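Local structure of ApRick protease (Rickettsia conorii, 5C9D) at residues 35-40 against 86-91; 27-32 against 97-102. The protein probably acts as an aspartic-type endopeptidase, this chain being the retropepsin-like protease domain of a longer, probably membrane-bound protein. All blocks are in the same frame, centred on the assembly; numbering follows the deposited sequence.

Contact 1 of 2, residues 35-40 against 86-91; sequences ASDIAL and NIKGHV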
# COMPACT_ATOMS: atom_id res chain seq x y z
N ALA B 35 11.90 -13.26 11.46
CA ALA B 35 10.93 -13.97 10.63
C ALA B 35 11.46 -14.12 9.21
O ALA B 35 12.09 -13.22 8.67
CB ALA B 35 9.60 -13.24 10.63
N SER B 36 11.16 -15.28 8.63
CA SER B 36 11.74 -15.72 7.35
C SER B 36 10.98 -15.15 6.15
O SER B 36 11.51 -14.97 5.05
CB SER B 36 11.72 -17.25 7.31
OG SER B 36 10.56 -17.77 7.98
N ASP B 37 9.71 -14.88 6.38
CA ASP B 37 8.82 -14.46 5.33
C ASP B 37 7.63 -13.76 6.02
O ASP B 37 7.78 -13.31 7.16
CB ASP B 37 8.41 -15.69 4.51
CG ASP B 37 7.77 -16.80 5.36
OD1 ASP B 37 7.83 -16.72 6.62
OD2 ASP B 37 7.20 -17.75 4.76
N ILE B 38 6.48 -13.70 5.37
CA ILE B 38 5.33 -12.94 5.89
C ILE B 38 4.33 -13.85 6.59
O ILE B 38 3.50 -14.52 5.95
CB ILE B 38 4.71 -12.12 4.76
CG1 ILE B 38 5.69 -10.98 4.40
CG2 ILE B 38 3.34 -11.56 5.16
CD1 ILE B 38 5.32 -10.21 3.17
N ALA B 39 4.39 -13.88 7.91
CA ALA B 39 3.60 -14.84 8.67
C ALA B 39 2.21 -14.29 8.96
O ALA B 39 2.05 -13.39 9.79
CB ALA B 39 4.30 -15.18 9.96
N LEU B 40 1.21 -14.81 8.27
CA LEU B 40 -0.15 -14.33 8.45
C LEU B 40 -0.89 -15.01 9.58
O LEU B 40 -1.01 -16.23 9.62
CB LEU B 40 -0.95 -14.48 7.16
CG LEU B 40 -0.59 -13.37 6.17
CD1 LEU B 40 -1.35 -13.59 4.88
CD2 LEU B 40 -0.85 -11.98 6.77
N ASN B 86 3.61 -11.12 -5.43
CA ASN B 86 3.86 -12.55 -5.21
C ASN B 86 5.03 -12.76 -4.26
O ASN B 86 6.13 -13.22 -4.62
CB ASN B 86 3.99 -13.27 -6.55
CG ASN B 86 2.70 -13.21 -7.36
OD1 ASN B 86 1.63 -13.62 -6.88
ND2 ASN B 86 2.77 -12.67 -8.59
N ILE B 87 4.76 -12.36 -3.02
CA ILE B 87 5.72 -12.35 -1.93
C ILE B 87 5.42 -13.57 -1.08
O ILE B 87 4.25 -13.83 -0.72
CB ILE B 87 5.60 -11.03 -1.13
CG1 ILE B 87 6.03 -9.85 -1.98
CG2 ILE B 87 6.41 -11.08 0.15
CD1 ILE B 87 7.42 -9.97 -2.57
N LYS B 88 6.44 -14.37 -0.82
CA LYS B 88 6.20 -15.67 -0.23
C LYS B 88 5.91 -15.45 1.24
O LYS B 88 6.63 -14.70 1.91
CB LYS B 88 7.39 -16.63 -0.48
CG LYS B 88 8.46 -16.66 0.62
CD LYS B 88 9.72 -17.44 0.21
CE LYS B 88 10.83 -17.32 1.25
NZ LYS B 88 10.60 -18.18 2.45
N GLY B 89 4.82 -16.04 1.73
CA GLY B 89 4.51 -16.03 3.17
C GLY B 89 3.77 -17.29 3.57
O GLY B 89 3.73 -18.26 2.81
N HIS B 90 3.17 -17.29 4.75
CA HIS B 90 2.45 -18.47 5.22
C HIS B 90 1.33 -18.12 6.19
O HIS B 90 1.26 -16.99 6.68
CB HIS B 90 3.45 -19.47 5.82
CG HIS B 90 4.12 -19.02 7.09
ND1 HIS B 90 3.52 -19.09 8.33
CD2 HIS B 90 5.37 -18.54 7.31
CE1 HIS B 90 4.35 -18.64 9.25
NE2 HIS B 90 5.49 -18.29 8.65
N VAL B 91 0.43 -19.08 6.45
CA VAL B 91 -0.66 -18.85 7.41
C VAL B 91 -0.47 -19.67 8.69
O VAL B 91 -0.73 -20.86 8.71
CB VAL B 91 -2.05 -19.17 6.82
CG1 VAL B 91 -3.14 -18.83 7.82
CG2 VAL B 91 -2.25 -18.39 5.53
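The imidazole of His90 has backbone on one face and carboxylate at its edge. Ala39 CA lies over the face, 4.0 Å from the ring centroid and 17° off the normal, which makes a CH-pi contact. Asp37 comes to the CD2 edge, with its OD1 3.1 Å from His90 CD2. The carboxylate and ring planes are 40° apart. Asp37 OD1 also lies near NE2 of His90, but the angle is too poor for a hydrogen bond. That NE2 has its hydrogen-bond partner outside the two segments. His90 has chi1 67°, with CG between the backbone N and the carbonyl carbon, and this turns the ring over strand 38-40. Tyr61 also meets the ring.

Beneath the ring, the strands 38-40 and 87-91 run parallel. His90 N donates to Ile38 O at 3.0 Å, and Leu40 N donates to His90 O at 2.7 Å. Ile38 CD1 packs on Ile87 CG2. This pairing ties strand 38-41, which follows the Asp-Thr-Gly loop, to strand 83-92 in the retropepsin-like sheet.

Ser36 OG donates to Asp37 OD1 at 3.2 Å, from above the carboxylate plane. Lys88 NZ is 4.1 Å from Asp37 OD2, beyond a salt bridge. Arg59 makes a long, weak ion pair with the same oxygen. These basic groups probably steady the buried carboxylate's negative charge. The carboxylate in turn probably polarises the C-H edge of His90.

Contact 2 of 2, residues 27-32 against 97-102; sequences IKFMVD and DISLLG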
# COMPACT_ATOMS: atom_id res chain seq x y z
N ILE B 27 -3.30 -4.71 6.34
CA ILE B 27 -2.89 -5.57 7.41
C ILE B 27 -1.81 -4.81 8.17
O ILE B 27 -1.02 -4.05 7.58
CB ILE B 27 -2.38 -6.91 6.87
CG1 ILE B 27 -3.52 -7.67 6.19
CG2 ILE B 27 -1.73 -7.74 7.98
CD1 ILE B 27 -4.78 -7.68 7.01
N LYS B 28 -1.81 -5.01 9.50
CA LYS B 28 -0.85 -4.41 10.41
C LYS B 28 0.22 -5.46 10.78
O LYS B 28 -0.09 -6.53 11.30
CB LYS B 28 -1.57 -3.85 11.63
CG LYS B 28 -2.83 -3.05 11.26
CD LYS B 28 -3.04 -1.84 12.16
CE LYS B 28 -4.08 -0.88 11.59
NZ LYS B 28 -4.17 0.37 12.40
N PHE B 29 1.47 -5.13 10.49
CA PHE B 29 2.54 -6.09 10.49
C PHE B 29 3.61 -5.71 11.49
O PHE B 29 4.11 -4.57 11.47
CB PHE B 29 3.19 -6.08 9.12
CG PHE B 29 2.52 -6.95 8.11
CD1 PHE B 29 2.43 -8.34 8.30
CD2 PHE B 29 2.02 -6.41 6.93
CE1 PHE B 29 1.85 -9.15 7.35
CE2 PHE B 29 1.43 -7.22 5.97
CZ PHE B 29 1.35 -8.60 6.17
N MET B 30 3.99 -6.65 12.36
CA MET B 30 5.17 -6.44 13.18
C MET B 30 6.37 -6.68 12.29
O MET B 30 6.41 -7.69 11.59
CB MET B 30 5.21 -7.35 14.39
CG MET B 30 6.24 -6.88 15.41
SD MET B 30 6.75 -8.14 16.57
CE MET B 30 7.86 -9.04 15.51
N VAL B 31 7.31 -5.75 12.30
CA VAL B 31 8.46 -5.85 11.43
C VAL B 31 9.46 -6.73 12.15
O VAL B 31 9.93 -6.39 13.24
CB VAL B 31 9.10 -4.48 11.12
CG1 VAL B 31 9.98 -4.59 9.88
CG2 VAL B 31 8.03 -3.42 10.87
N ASP B 32 9.77 -7.88 11.54
CA ASP B 32 10.61 -8.90 12.17
C ASP B 32 11.69 -9.43 11.23
O ASP B 32 11.42 -10.16 10.27
CB ASP B 32 9.73 -10.04 12.72
CG ASP B 32 10.39 -10.80 13.88
OD1 ASP B 32 11.15 -10.20 14.67
OD2 ASP B 32 10.11 -12.01 14.00
N ASP B 97 0.14 -14.10 17.30
CA ASP B 97 -0.91 -13.15 17.74
C ASP B 97 -1.01 -11.86 16.93
O ASP B 97 -2.06 -11.21 16.96
CB ASP B 97 -0.76 -12.82 19.23
CG ASP B 97 -0.83 -14.07 20.11
OD1 ASP B 97 -1.47 -15.07 19.69
OD2 ASP B 97 -0.22 -14.07 21.21
N ILE B 98 0.08 -11.49 16.24
CA ILE B 98 0.05 -10.44 15.19
C ILE B 98 0.94 -10.86 13.99
O ILE B 98 1.89 -11.62 14.16
CB ILE B 98 0.38 -8.99 15.74
CG1 ILE B 98 0.05 -7.92 14.70
CG2 ILE B 98 1.83 -8.85 16.20
CD1 ILE B 98 -0.21 -6.54 15.27
N SER B 99 0.60 -10.38 12.79
CA SER B 99 1.28 -10.81 11.56
C SER B 99 2.71 -10.27 11.41
O SER B 99 3.05 -9.20 11.96
CB SER B 99 0.44 -10.44 10.32
OG SER B 99 -0.68 -11.31 10.20
N LEU B 100 3.53 -11.01 10.66
CA LEU B 100 4.94 -10.67 10.54
C LEU B 100 5.32 -10.25 9.14
O LEU B 100 4.94 -10.88 8.15
CB LEU B 100 5.83 -11.84 10.95
CG LEU B 100 5.61 -12.32 12.38
CD1 LEU B 100 6.42 -13.59 12.61
CD2 LEU B 100 5.95 -11.24 13.39
N LEU B 101 6.11 -9.19 9.11
CA LEU B 101 6.66 -8.69 7.90
C LEU B 101 8.11 -9.08 7.93
O LEU B 101 8.91 -8.46 8.61
CB LEU B 101 6.50 -7.20 7.85
CG LEU B 101 6.72 -6.61 6.48
CD1 LEU B 101 6.10 -5.22 6.47
CD2 LEU B 101 8.21 -6.62 6.13
N GLY B 102 8.43 -10.15 7.22
CA GLY B 102 9.75 -10.72 7.29
C GLY B 102 10.52 -10.64 6.00
O GLY B 102 10.10 -10.01 5.03
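Three backbone hydrogen bonds join Met30 and Asp32 to Ser99 and Leu101. Met30 N donates to Ser99 O at 2.7 Å. Leu101 N donates to Met30 O at 2.9 Å, so Met30 is gripped through both its N and its O. Asp32 N donates to Leu101 O at 3.1 Å. The strands are parallel partners, but their short axes are 62° apart, so the pairing is strongly twisted.

Apolar contacts fall on two faces. On the face of Phe29 and Leu101, the side chains cross at about a right angle, with Phe29 CB 3.7 Å from Leu101 CB. Ser99 CB approaches CD1 of the Phe29 ring obliquely at 3.5 Å, and Ile27 CG2 covers one ring face. On the other face, Met30 and Leu100 lie side by side and point the same way. The Met30 chain bends at chi3 (78°), which brings CE to 3.6 Å from Leu100 CD2. Asp32 CB touches that same methyl.

Among polar side chains, Ser99 OG is hydrogen-bonded to Asp44 and to Thr41 N. Lys28 NZ is hydrogen-bonded to O of Leu127 of the second subunit, a tag residue, so this link is not native.

Asp32 opens the Asp-Thr-Gly signature and is probably the catalytic aspartate, as in other retropepsin-like proteases. Strand 17-22 flanks 27-31, and strand 38-41 flanks 99-101. Phe29 also packs on Ile38 and Leu40, and Gly102 is the N-cap of helix 103-106.

In the fold
From the N terminus, the chain enters strand 25-31 and passes through the Asp-Thr-Gly loop into strand 38-41. Helix 42-47 and the strands 59-63 and 66-79 follow before 86-91 returns to 35-40. There contact 1 closes the inner loop. The chain then goes on to 97-102, which comes back to 27-32, and contact 2 closes the outer loop. The inner loop thus lies wholly within the outer one. The contacts touch through a probable hydrogen bond, Leu100 N to Ala39 O at 2.9 Å. Strand 99-101 therefore lies between 25-31 and 38-41, consistent with the psi motif of aspartic proteases.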